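Local structure of histone-lysine N-methyltransferase, H3 lysine-9 specific SUVH4 (Arabidopsis thaliana, 4QEO) at residues R68-A73 against W372-A377; S175-R180 against L319-L324; E243-G248 against F271-S276. The protein methylates a lysine of histone H3, a modification that marks chromatin for repression, and binds methylated DNA, so that histone and DNA methylation are coupled. All coordinates share one frame; numbering follows the deposited sequence.

Contact 1: R68-A73 against W372-A377. With nucleotides of chain B.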
loop_
_atom_site.group_PDB
_atom_site.type_symbol
_atom_site.label_atom_id
_atom_site.label_comp_id
_atom_site.label_asym_id
_atom_site.label_seq_id
_atom_site.Cartn_x
_atom_site.Cartn_y
_atom_site.Cartn_z
ATOM N N ARG A 68 -1.217 9.476 -2.451
ATOM C CA ARG A 68 -2.222 8.705 -3.159
ATOM C C ARG A 68 -3.142 7.935 -2.216
ATOM O O ARG A 68 -2.686 7.127 -1.415
ATOM C CB ARG A 68 -1.567 7.712 -4.108
ATOM C CG ARG A 68 -0.897 8.333 -5.304
ATOM C CD ARG A 68 -0.871 7.328 -6.430
ATOM N NE ARG A 68 -0.496 7.916 -7.709
ATOM C CZ ARG A 68 0.724 7.857 -8.229
ATOM N NH1 ARG A 68 1.695 7.244 -7.572
ATOM N NH2 ARG A 68 0.971 8.412 -9.408
ATOM N N PHE A 69 -4.441 8.184 -2.333
ATOM C CA PHE A 69 -5.446 7.448 -1.585
ATOM C C PHE A 69 -6.070 6.438 -2.529
ATOM O O PHE A 69 -6.231 6.721 -3.713
ATOM C CB PHE A 69 -6.532 8.389 -1.045
ATOM C CG PHE A 69 -6.062 9.320 0.038
ATOM C CD1 PHE A 69 -5.866 8.862 1.336
ATOM C CD2 PHE A 69 -5.846 10.659 -0.236
ATOM C CE1 PHE A 69 -5.446 9.733 2.339
ATOM C CE2 PHE A 69 -5.435 11.546 0.753
ATOM C CZ PHE A 69 -5.235 11.091 2.043
ATOM N N PHE A 70 -6.422 5.260 -2.017
ATOM C CA PHE A 70 -6.923 4.187 -2.885
ATOM C C PHE A 70 -8.447 4.063 -2.860
ATOM O O PHE A 70 -9.024 3.235 -3.566
ATOM C CB PHE A 70 -6.199 2.859 -2.569
ATOM C CG PHE A 70 -4.737 2.893 -2.939
ATOM C CD1 PHE A 70 -3.830 3.589 -2.156
ATOM C CD2 PHE A 70 -4.284 2.286 -4.087
ATOM C CE1 PHE A 70 -2.500 3.660 -2.503
ATOM C CE2 PHE A 70 -2.946 2.349 -4.430
ATOM C CZ PHE A 70 -2.058 3.037 -3.640
ATOM N N SER A 71 -9.093 4.932 -2.082
ATOM C CA SER A 71 -10.552 4.960 -1.988
ATOM C C SER A 71 -11.013 6.242 -1.281
ATOM O O SER A 71 -10.217 6.870 -0.580
ATOM C CB SER A 71 -11.054 3.736 -1.216
ATOM O OG SER A 71 -10.749 3.858 0.167
ATOM N N ARG A 72 -12.273 6.649 -1.477
ATOM C CA ARG A 72 -12.838 7.773 -0.715
ATOM C C ARG A 72 -12.826 7.407 0.777
ATOM O O ARG A 72 -12.510 8.230 1.660
ATOM C CB ARG A 72 -14.272 8.120 -1.199
ATOM C CG ARG A 72 -14.361 8.800 -2.597
ATOM C CD ARG A 72 -13.799 10.276 -2.565
ATOM N NE ARG A 72 -14.479 10.999 -1.496
ATOM C CZ ARG A 72 -15.498 11.833 -1.686
ATOM N NH1 ARG A 72 -15.917 12.128 -2.914
ATOM N NH2 ARG A 72 -16.085 12.386 -0.636
ATOM N N ALA A 73 -13.110 6.131 1.043
ATOM C CA ALA A 73 -13.145 5.611 2.411
ATOM C C ALA A 73 -11.828 5.813 3.160
ATOM O O ALA A 73 -11.843 6.146 4.333
ATOM C CB ALA A 73 -13.550 4.117 2.416
ATOM N N TRP A 372 5.805 -1.744 -11.232
ATOM C CA TRP A 372 5.279 -0.910 -12.306
ATOM C C TRP A 372 3.783 -0.737 -12.182
ATOM O O TRP A 372 3.184 0.050 -12.896
ATOM C CB TRP A 372 5.602 -1.513 -13.668
ATOM C CG TRP A 372 7.028 -1.346 -14.081
ATOM C CD1 TRP A 372 8.042 -0.807 -13.345
ATOM C CD2 TRP A 372 7.595 -1.721 -15.334
ATOM N NE1 TRP A 372 9.211 -0.826 -14.068
ATOM C CE2 TRP A 372 8.962 -1.384 -15.294
ATOM C CE3 TRP A 372 7.080 -2.319 -16.489
ATOM C CZ2 TRP A 372 9.820 -1.624 -16.363
ATOM C CZ3 TRP A 372 7.933 -2.559 -17.550
ATOM C CH2 TRP A 372 9.288 -2.211 -17.480
ATOM N N GLU A 373 3.176 -1.489 -11.278
ATOM C CA GLU A 373 1.742 -1.378 -11.058
ATOM C C GLU A 373 1.408 -1.309 -9.576
ATOM O O GLU A 373 2.259 -1.545 -8.718
ATOM C CB GLU A 373 0.993 -2.544 -11.717
ATOM C CG GLU A 373 1.843 -3.773 -11.968
ATOM C CD GLU A 373 1.043 -4.941 -12.524
ATOM O OE1 GLU A 373 1.654 -5.965 -12.894
ATOM O OE2 GLU A 373 -0.200 -4.837 -12.584
ATOM N N TYR A 374 0.155 -0.990 -9.295
ATOM C CA TYR A 374 -0.345 -0.885 -7.934
ATOM C C TYR A 374 -0.324 -2.232 -7.229
ATOM O O TYR A 374 -0.692 -3.245 -7.816
ATOM C CB TYR A 374 -1.760 -0.304 -7.961
ATOM C CG TYR A 374 -1.784 1.181 -8.286
ATOM C CD1 TYR A 374 -1.502 2.124 -7.311
ATOM C CD2 TYR A 374 -2.075 1.634 -9.570
ATOM C CE1 TYR A 374 -1.518 3.485 -7.599
ATOM C CE2 TYR A 374 -2.086 2.990 -9.866
ATOM C CZ TYR A 374 -1.805 3.909 -8.880
ATOM O OH TYR A 374 -1.820 5.259 -9.170
ATOM N N ILE A 375 0.141 -2.235 -5.980
ATOM C CA ILE A 375 0.125 -3.433 -5.140
ATOM C C ILE A 375 -0.764 -3.219 -3.904
ATOM O O ILE A 375 -0.428 -2.427 -3.015
ATOM C CB ILE A 375 1.539 -3.826 -4.684
ATOM C CG1 ILE A 375 2.440 -4.064 -5.900
ATOM C CG2 ILE A 375 1.486 -5.069 -3.803
ATOM C CD1 ILE A 375 3.855 -4.456 -5.552
ATOM N N PRO A 376 -1.916 -3.907 -3.854
ATOM C CA PRO A 376 -2.819 -3.751 -2.710
ATOM C C PRO A 376 -2.218 -4.335 -1.436
ATOM O O PRO A 376 -1.513 -5.348 -1.485
ATOM C CB PRO A 376 -4.062 -4.556 -3.127
ATOM C CG PRO A 376 -3.973 -4.656 -4.622
ATOM C CD PRO A 376 -2.502 -4.750 -4.909
ATOM N N ALA A 377 -2.506 -3.699 -0.307
ATOM C CA ALA A 377 -2.046 -4.176 0.996
ATOM C C ALA A 377 -2.575 -5.579 1.261
ATOM O O ALA A 377 -3.764 -5.830 1.102
ATOM C CB ALA A 377 -2.518 -3.220 2.096
ATOM P P DA B 8 -16.760 10.773 -6.312
ATOM O OP1 DA B 8 -15.606 11.489 -5.869
ATOM O OP2 DA B 8 -16.620 9.800 -7.335
ATOM O "O5'" DA B 8 -17.237 10.059 -4.988
ATOM C "C5'" DA B 8 -18.187 9.012 -5.044
ATOM C "C4'" DA B 8 -17.717 7.843 -4.220
ATOM O "O4'" DA B 8 -18.857 7.071 -3.831
ATOM C "C3'" DA B 8 -16.835 6.874 -4.987
ATOM O "O3'" DA B 8 -15.989 6.181 -4.073
ATOM C "C2'" DA B 8 -17.856 6.012 -5.700
ATOM C "C1'" DA B 8 -19.078 6.051 -4.784
ATOM N N9 DA B 8 -20.363 6.318 -5.420
ATOM C C8 DA B 8 -20.647 7.114 -6.495
ATOM N N7 DA B 8 -21.922 7.179 -6.781
ATOM C C5 DA B 8 -22.519 6.385 -5.817
ATOM C C6 DA B 8 -23.859 6.042 -5.570
ATOM N N6 DA B 8 -24.882 6.485 -6.295
ATOM N N1 DA B 8 -24.114 5.233 -4.525
ATOM C C2 DA B 8 -23.090 4.786 -3.798
ATOM N N3 DA B 8 -21.794 5.042 -3.923
ATOM C C4 DA B 8 -21.572 5.855 -4.967
ATOM P P DT B 9 -14.820 5.242 -4.459
ATOM O OP1 DT B 9 -13.965 5.093 -3.340
ATOM O OP2 DT B 9 -14.293 5.678 -5.711
ATOM O "O5'" DT B 9 -15.578 3.872 -4.693
ATOM C "C5'" DT B 9 -16.095 3.125 -3.591
ATOM C "C4'" DT B 9 -17.017 2.024 -4.058
ATOM O "O4'" DT B 9 -18.247 2.571 -4.523
ATOM C "C3'" DT B 9 -16.509 1.154 -5.210
ATOM O "O3'" DT B 9 -15.950 -0.039 -4.688
ATOM C "C2'" DT B 9 -17.752 0.849 -6.025
ATOM C "C1'" DT B 9 -18.868 1.597 -5.320
ATOM N N1 DT B 9 -19.807 2.291 -6.192
ATOM C C2 DT B 9 -21.153 2.070 -6.020
ATOM O O2 DT B 9 -21.597 1.278 -5.215
ATOM N N3 DT B 9 -21.959 2.807 -6.842
ATOM C C4 DT B 9 -21.565 3.732 -7.781
ATOM O O4 DT B 9 -22.404 4.331 -8.430
ATOM C C5 DT B 9 -20.143 3.932 -7.890
ATOM C C7 DT B 9 -19.622 4.903 -8.899
ATOM C C6 DT B 9 -19.347 3.222 -7.089
#

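Contact 2: S175-R180 against L319-L324. With nucleotides of chain B.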
loop_
_atom_site.group_PDB
_atom_site.type_symbol
_atom_site.label_atom_id
_atom_site.label_comp_id
_atom_site.label_asym_id
_atom_site.label_seq_id
_atom_site.Cartn_x
_atom_site.Cartn_y
_atom_site.Cartn_z
ATOM N N SER A 175 -5.490 -0.901 -14.155
ATOM C CA SER A 175 -4.705 -1.755 -13.282
ATOM C C SER A 175 -5.504 -3.021 -13.041
ATOM O O SER A 175 -6.733 -3.005 -13.132
ATOM C CB SER A 175 -4.449 -1.045 -11.952
ATOM O OG SER A 175 -3.335 -1.594 -11.271
ATOM N N SER A 176 -4.810 -4.114 -12.740
ATOM C CA SER A 176 -5.470 -5.385 -12.458
ATOM C C SER A 176 -6.461 -5.266 -11.297
ATOM O O SER A 176 -7.542 -5.855 -11.334
ATOM C CB SER A 176 -4.437 -6.482 -12.151
ATOM O OG SER A 176 -3.733 -6.895 -13.316
ATOM N N TYR A 177 -6.057 -4.532 -10.262
ATOM C CA TYR A 177 -6.758 -4.531 -8.996
ATOM C C TYR A 177 -7.324 -3.219 -8.515
ATOM O O TYR A 177 -8.177 -3.205 -7.671
ATOM C CB TYR A 177 -5.822 -5.072 -7.939
ATOM C CG TYR A 177 -5.285 -6.425 -8.273
ATOM C CD1 TYR A 177 -6.120 -7.436 -8.677
ATOM C CD2 TYR A 177 -3.954 -6.692 -8.188
ATOM C CE1 TYR A 177 -5.639 -8.682 -8.975
ATOM C CE2 TYR A 177 -3.465 -7.930 -8.499
ATOM C CZ TYR A 177 -4.316 -8.923 -8.893
ATOM O OH TYR A 177 -3.829 -10.146 -9.203
ATOM N N THR A 178 -6.801 -2.118 -9.019
ATOM C CA THR A 178 -7.211 -0.802 -8.540
ATOM C C THR A 178 -7.901 -0.027 -9.624
ATOM O O THR A 178 -7.307 0.369 -10.573
ATOM C CB THR A 178 -5.990 -0.005 -8.141
ATOM O OG1 THR A 178 -5.059 -0.857 -7.482
ATOM C CG2 THR A 178 -6.373 1.156 -7.249
ATOM N N LYS A 179 -9.184 0.145 -9.501
ATOM C CA LYS A 179 -9.912 0.892 -10.470
ATOM C C LYS A 179 -9.685 2.403 -10.474
ATOM O O LYS A 179 -9.644 3.036 -11.493
ATOM C CB LYS A 179 -11.371 0.545 -10.335
ATOM C CG LYS A 179 -11.672 -0.898 -10.727
ATOM C CD LYS A 179 -11.980 -0.991 -12.203
ATOM C CE LYS A 179 -12.660 -2.291 -12.561
ATOM N NZ LYS A 179 -14.069 -2.248 -12.116
ATOM N N ARG A 180 -9.612 2.953 -9.278
ATOM C CA ARG A 180 -9.492 4.383 -9.066
ATOM C C ARG A 180 -8.538 4.778 -7.944
ATOM O O ARG A 180 -8.371 4.068 -6.995
ATOM C CB ARG A 180 -10.852 4.993 -8.835
ATOM C CG ARG A 180 -10.900 6.418 -9.321
ATOM C CD ARG A 180 -12.163 6.772 -10.078
ATOM N NE ARG A 180 -12.902 7.621 -9.210
ATOM C CZ ARG A 180 -14.095 8.110 -9.453
ATOM N NH1 ARG A 180 -14.702 7.837 -10.590
ATOM N NH2 ARG A 180 -14.654 8.857 -8.550
ATOM N N LEU A 319 -9.843 -11.792 -2.642
ATOM C CA LEU A 319 -9.992 -10.483 -3.248
ATOM C C LEU A 319 -8.703 -10.180 -3.983
ATOM O O LEU A 319 -7.612 -10.398 -3.444
ATOM C CB LEU A 319 -10.255 -9.439 -2.163
ATOM C CG LEU A 319 -10.336 -7.968 -2.582
ATOM C CD1 LEU A 319 -11.550 -7.732 -3.476
ATOM C CD2 LEU A 319 -10.369 -7.057 -1.359
ATOM N N ASN A 320 -8.819 -9.689 -5.213
ATOM C CA ASN A 320 -7.639 -9.364 -6.003
ATOM C C ASN A 320 -6.686 -10.562 -6.051
ATOM O O ASN A 320 -5.477 -10.409 -5.871
ATOM C CB ASN A 320 -6.901 -8.140 -5.417
ATOM C CG ASN A 320 -7.804 -6.925 -5.227
ATOM O OD1 ASN A 320 -7.630 -6.152 -4.276
ATOM N ND2 ASN A 320 -8.754 -6.737 -6.135
ATOM N N ASP A 321 -7.247 -11.753 -6.246
ATOM C CA ASP A 321 -6.473 -12.995 -6.321
ATOM C C ASP A 321 -5.847 -13.417 -4.997
ATOM O O ASP A 321 -4.940 -14.250 -4.972
ATOM C CB ASP A 321 -5.409 -12.933 -7.421
ATOM C CG ASP A 321 -6.012 -12.862 -8.801
ATOM O OD1 ASP A 321 -6.953 -13.641 -9.073
ATOM O OD2 ASP A 321 -5.559 -12.019 -9.604
ATOM N N GLY A 322 -6.336 -12.846 -3.897
ATOM C CA GLY A 322 -5.961 -13.309 -2.571
ATOM C C GLY A 322 -5.131 -12.297 -1.802
ATOM O O GLY A 322 -4.070 -11.884 -2.259
ATOM N N ARG A 323 -5.614 -11.907 -0.627
ATOM C CA ARG A 323 -4.928 -10.919 0.200
ATOM C C ARG A 323 -4.903 -11.377 1.657
ATOM O O ARG A 323 -5.910 -11.846 2.194
ATOM C CB ARG A 323 -5.585 -9.533 0.063
ATOM C CG ARG A 323 -5.230 -8.815 -1.249
ATOM C CD ARG A 323 -6.148 -7.609 -1.549
ATOM N NE ARG A 323 -5.928 -6.495 -0.629
ATOM C CZ ARG A 323 -6.555 -5.318 -0.704
ATOM N NH1 ARG A 323 -7.445 -5.089 -1.665
ATOM N NH2 ARG A 323 -6.282 -4.360 0.178
ATOM N N LEU A 324 -3.736 -11.277 2.278
ATOM C CA LEU A 324 -3.598 -11.626 3.683
ATOM C C LEU A 324 -4.312 -10.567 4.491
ATOM O O LEU A 324 -4.079 -9.372 4.296
ATOM C CB LEU A 324 -2.125 -11.674 4.079
ATOM C CG LEU A 324 -1.815 -12.046 5.526
ATOM C CD1 LEU A 324 -2.259 -13.492 5.816
ATOM C CD2 LEU A 324 -0.327 -11.880 5.770
ATOM P P DA B 8 -16.760 10.773 -6.312
ATOM O OP1 DA B 8 -15.606 11.489 -5.869
ATOM O OP2 DA B 8 -16.620 9.800 -7.335
ATOM O "O5'" DA B 8 -17.237 10.059 -4.988
ATOM C "C5'" DA B 8 -18.187 9.012 -5.044
ATOM C "C4'" DA B 8 -17.717 7.843 -4.220
ATOM O "O4'" DA B 8 -18.857 7.071 -3.831
ATOM C "C3'" DA B 8 -16.835 6.874 -4.987
ATOM O "O3'" DA B 8 -15.989 6.181 -4.073
ATOM C "C2'" DA B 8 -17.856 6.012 -5.700
ATOM C "C1'" DA B 8 -19.078 6.051 -4.784
ATOM N N9 DA B 8 -20.363 6.318 -5.420
ATOM C C8 DA B 8 -20.647 7.114 -6.495
ATOM N N7 DA B 8 -21.922 7.179 -6.781
ATOM C C5 DA B 8 -22.519 6.385 -5.817
ATOM C C6 DA B 8 -23.859 6.042 -5.570
ATOM N N6 DA B 8 -24.882 6.485 -6.295
ATOM N N1 DA B 8 -24.114 5.233 -4.525
ATOM C C2 DA B 8 -23.090 4.786 -3.798
ATOM N N3 DA B 8 -21.794 5.042 -3.923
ATOM C C4 DA B 8 -21.572 5.855 -4.967
HETATM O O HOH W 1 -7.682 -3.431 -5.074
HETATM O O HOH W 2 -10.690 -4.167 -5.569
#

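Contact 3: E243-G248 against F271-S276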
loop_
_atom_site.group_PDB
_atom_site.type_symbol
_atom_site.label_atom_id
_atom_site.label_comp_id
_atom_site.label_asym_id
_atom_site.label_seq_id
_atom_site.Cartn_x
_atom_site.Cartn_y
_atom_site.Cartn_z
ATOM N N GLU A 243 16.966 -8.256 -20.108
ATOM C CA GLU A 243 15.571 -8.276 -20.537
ATOM C C GLU A 243 14.658 -8.969 -19.505
ATOM O O GLU A 243 13.448 -8.732 -19.481
ATOM C CB GLU A 243 15.460 -8.952 -21.912
ATOM C CG GLU A 243 14.278 -8.498 -22.764
ATOM C CD GLU A 243 14.695 -7.702 -23.998
ATOM O OE1 GLU A 243 15.895 -7.720 -24.355
ATOM O OE2 GLU A 243 13.817 -7.058 -24.611
ATOM N N ASP A 244 15.251 -9.800 -18.644
ATOM C CA ASP A 244 14.502 -10.590 -17.660
ATOM C C ASP A 244 15.451 -11.372 -16.756
ATOM O O ASP A 244 16.024 -12.366 -17.185
ATOM C CB ASP A 244 13.576 -11.575 -18.374
ATOM C CG ASP A 244 12.813 -12.477 -17.411
ATOM O OD1 ASP A 244 12.823 -12.228 -16.187
ATOM O OD2 ASP A 244 12.179 -13.440 -17.889
ATOM N N ILE A 245 15.604 -10.952 -15.504
ATOM C CA ILE A 245 16.534 -11.639 -14.605
ATOM C C ILE A 245 16.117 -13.081 -14.318
ATOM O O ILE A 245 16.964 -13.935 -14.033
ATOM C CB ILE A 245 16.733 -10.893 -13.272
ATOM C CG1 ILE A 245 15.415 -10.802 -12.503
ATOM C CG2 ILE A 245 17.306 -9.510 -13.519
ATOM C CD1 ILE A 245 15.581 -10.443 -11.042
ATOM N N SER A 246 14.817 -13.354 -14.393
ATOM C CA SER A 246 14.329 -14.713 -14.214
ATOM C C SER A 246 14.699 -15.472 -15.482
ATOM O O SER A 246 15.165 -14.879 -16.454
ATOM C CB SER A 246 12.814 -14.729 -13.964
ATOM O OG SER A 246 12.069 -14.795 -15.171
ATOM N N GLY A 247 14.511 -16.780 -15.497
ATOM C CA GLY A 247 14.916 -17.530 -16.675
ATOM C C GLY A 247 13.977 -17.305 -17.848
ATOM O O GLY A 247 14.244 -17.739 -18.970
ATOM N N GLY A 248 12.895 -16.579 -17.587
ATOM C CA GLY A 248 11.667 -16.741 -18.335
ATOM C C GLY A 248 10.846 -17.632 -17.419
ATOM O O GLY A 248 9.770 -18.129 -17.764
ATOM N N PHE A 271 25.080 -15.387 -10.326
ATOM C CA PHE A 271 23.831 -15.735 -9.657
ATOM C C PHE A 271 22.902 -16.476 -10.613
ATOM O O PHE A 271 22.732 -16.072 -11.758
ATOM C CB PHE A 271 23.156 -14.461 -9.129
ATOM C CG PHE A 271 21.818 -14.694 -8.485
ATOM C CD1 PHE A 271 21.732 -15.104 -7.162
ATOM C CD2 PHE A 271 20.644 -14.485 -9.199
ATOM C CE1 PHE A 271 20.502 -15.305 -6.564
ATOM C CE2 PHE A 271 19.408 -14.687 -8.611
ATOM C CZ PHE A 271 19.333 -15.099 -7.293
ATOM N N THR A 272 22.302 -17.567 -10.153
ATOM C CA THR A 272 21.393 -18.326 -11.013
ATOM C C THR A 272 19.982 -18.368 -10.449
ATOM O O THR A 272 19.757 -18.757 -9.304
ATOM C CB THR A 272 21.866 -19.782 -11.297
ATOM O OG1 THR A 272 22.064 -20.481 -10.063
ATOM C CG2 THR A 272 23.151 -19.798 -12.123
ATOM N N TYR A 273 19.031 -17.984 -11.287
ATOM C CA TYR A 273 17.652 -17.831 -10.859
ATOM C C TYR A 273 16.946 -19.160 -10.693
ATOM O O TYR A 273 16.938 -19.980 -11.608
ATOM C CB TYR A 273 16.886 -16.975 -11.866
ATOM C CG TYR A 273 15.667 -16.309 -11.278
ATOM C CD1 TYR A 273 14.483 -17.014 -11.107
ATOM C CD2 TYR A 273 15.700 -14.971 -10.903
ATOM C CE1 TYR A 273 13.364 -16.410 -10.569
ATOM C CE2 TYR A 273 14.582 -14.355 -10.360
ATOM C CZ TYR A 273 13.416 -15.077 -10.199
ATOM O OH TYR A 273 12.298 -14.477 -9.661
ATOM N N ILE A 274 16.351 -19.364 -9.518
ATOM C CA ILE A 274 15.494 -20.515 -9.267
ATOM C C ILE A 274 14.146 -20.070 -8.695
ATOM O O ILE A 274 14.045 -19.011 -8.066
ATOM C CB ILE A 274 16.162 -21.525 -8.308
ATOM C CG1 ILE A 274 16.509 -20.857 -6.980
ATOM C CG2 ILE A 274 17.422 -22.110 -8.943
ATOM C CD1 ILE A 274 17.270 -21.762 -6.015
ATOM N N LYS A 275 13.112 -20.873 -8.926
ATOM C CA LYS A 275 11.782 -20.573 -8.399
ATOM C C LYS A 275 11.468 -21.436 -7.188
ATOM O O LYS A 275 10.474 -21.222 -6.505
ATOM C CB LYS A 275 10.698 -20.769 -9.469
ATOM C CG LYS A 275 10.368 -19.503 -10.274
ATOM C CD LYS A 275 9.054 -19.633 -11.055
ATOM C CE LYS A 275 7.860 -19.128 -10.250
ATOM N NZ LYS A 275 6.587 -19.156 -11.041
ATOM N N SER A 276 12.308 -22.428 -6.934
ATOM C CA SER A 276 12.045 -23.370 -5.860
ATOM C C SER A 276 13.244 -23.463 -4.930
ATOM O O SER A 276 14.390 -23.404 -5.377
ATOM C CB SER A 276 11.747 -24.765 -6.429
ATOM O OG SER A 276 10.471 -24.816 -7.049
#

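Contact 1: R68-A73 against W372-A377
With CG anti to the carbonyl carbon in both F70 and Y374 (chi1 near -70°), the two rings are brought together where the SRA segment meets the SET loop. F70 CE2 lies 3.2 Å from Y374 CD1, and CZ of the same phenylalanine packs on that side of the tyrosine as well. The ring planes stand at 85° with centroids 5.5 Å apart, yet the approach is oblique and fits neither a stack nor a T-shaped pair. R68, extended from CG to NE, brings its CD to the edge of the Y374 ring. The tyrosine OH then sits over one guanidinium face, 3.3 Å from R68 NE, where the poor angle speaks for packing and not a hydrogen bond.

Further along the same segment, at the start of helix 72-78, R72 meets the DNA backbone. R72 N donates to OP1 of DT9 of chain B at 3.0 Å, nearly straight at 174°, while R72 NH1 reaches OP1 of DA8 of chain B at 3.0 Å. Losing the R72 side chain to an alanine would probably strip OP1 of DA8 of its R72 NH1 bond and leave the carbonyls of H83 and N86 without this donor. S71 caps helix 72-78 through E74 N; strand 180-197 pairs with strand 68-69, and its V181 touches both R68 and Y374.

Contact 2: S175-R180 against L319-L324
A type I' beta turn from L319 to G322, closed by the 2.8 Å bond from G322 N to L319 O, joins strands 316-317 and 323-324 of the pre-SET region into a hairpin, and its tip meets Y177 in a loop of the SRA domain. Y177 CG is anti to the carbonyl carbon, beside the backbone N, which carries the ring to the turn. The N320 CB sits over one face of the tyrosine ring, 3.8 Å from its centroid and 28° off the normal, which makes a CH-pi contact offset toward the rim at CD1. S176 CB lies over the opposite face, though that serine is poorly ordered. At the ring's edge, D321 OD2 accepts from Y177 OH at 2.6 Å through its anti lone pair.

Two waters link the N320 amide to the carbonyl O of Y177. Water 1 donates to Y177 O and also to N320 OD1 at 2.8 Å, whereas water 2 accepts from N320 ND2 at 3.3 Å and reaches Y177 O weakly. R323 NH1 gives N320 OD1 a second donor at 2.8 Å, nearly along the C=O axis (163°), with the oxygen 22° out of the guanidinium plane; together with water 1 this fixes which end of the amide faces R323.

Beyond the turn, D321 O accepts from R354, and R323 packs on Y25 and L26 of helix 10-30, as L319 does. Y177 also touches P376 of the SET loop, and the SRA loop runs on into strand 180-197.

Contact 3: E243-G248 against F271-S276
D244 OD1 is gripped by three donors, two of them from S246, the residue whose backbone faces Y273. S246 OG donates to it at 2.9 Å, on the syn side and 21° out of the carboxylate plane; S246 N, also 2.9 Å away, approaches D244 OD1 from above that plane, and the third donor is I254 N. The serine hydroxyl is used again as an acceptor, for G248 N lies 3.1 Å from S246 OG, and E250 N is bonded to it too. A chi1 of 89° places OG between the backbone N and the carbonyl carbon, from where it reaches D244 OD1 and the amides of G248 and E250.

This network is likely to restrain the chain where Y273 lies against it. S246 CA stands over the centre of the tyrosine ring, 3.6 Å from the centroid and only 14° off the normal, a CH-pi contact made by a backbone carbon. S246 CB extends the cover, 3.8 Å from Y273 CE1. Toward the CD2 rim, on the same side of the ring, I245 O approaches obliquely to 3.5 Å from Y273 CD2, and I245 CD1 packs loosely against Y273 CE2. The phenol end has its main partner in E250, whose OE2 is bonded to the Y273 OH.

Strand 272-273 runs parallel to strand 452-453, and I245 is bonded through its backbone to I254. The arrangement is an Asx turn at D244 followed directly by an ST turn at S246, with the Y273 ring lying against the backbone of S246, in the pre-SET region, with the bound S-adenosyl-L-homocysteine about 10 Å from the side chain of I245.

Overall arrangement
From the N terminus, helix 10-30 comes first, and its flank later receives the hairpin of contact 2. The chain then enters the SRA domain, where residues 68-73 open the long loop that contact 1 closes 299 residues later at the SET loop 372-377. Contact 2 lies within that loop, tying SRA residues 175-180 to the pre-SET turn 319-324, and contact 3, a short closure inside the pre-SET region, lies within both. None cross. Contacts 1 and 2 adjoin, their centres 9 Å apart, and together form one interface of the SRA domain with the pre-SET and SET regions; contact 3 stands apart, its centre about 29 Å from that of contact 1, nearer the bound S-adenosyl-L-homocysteine.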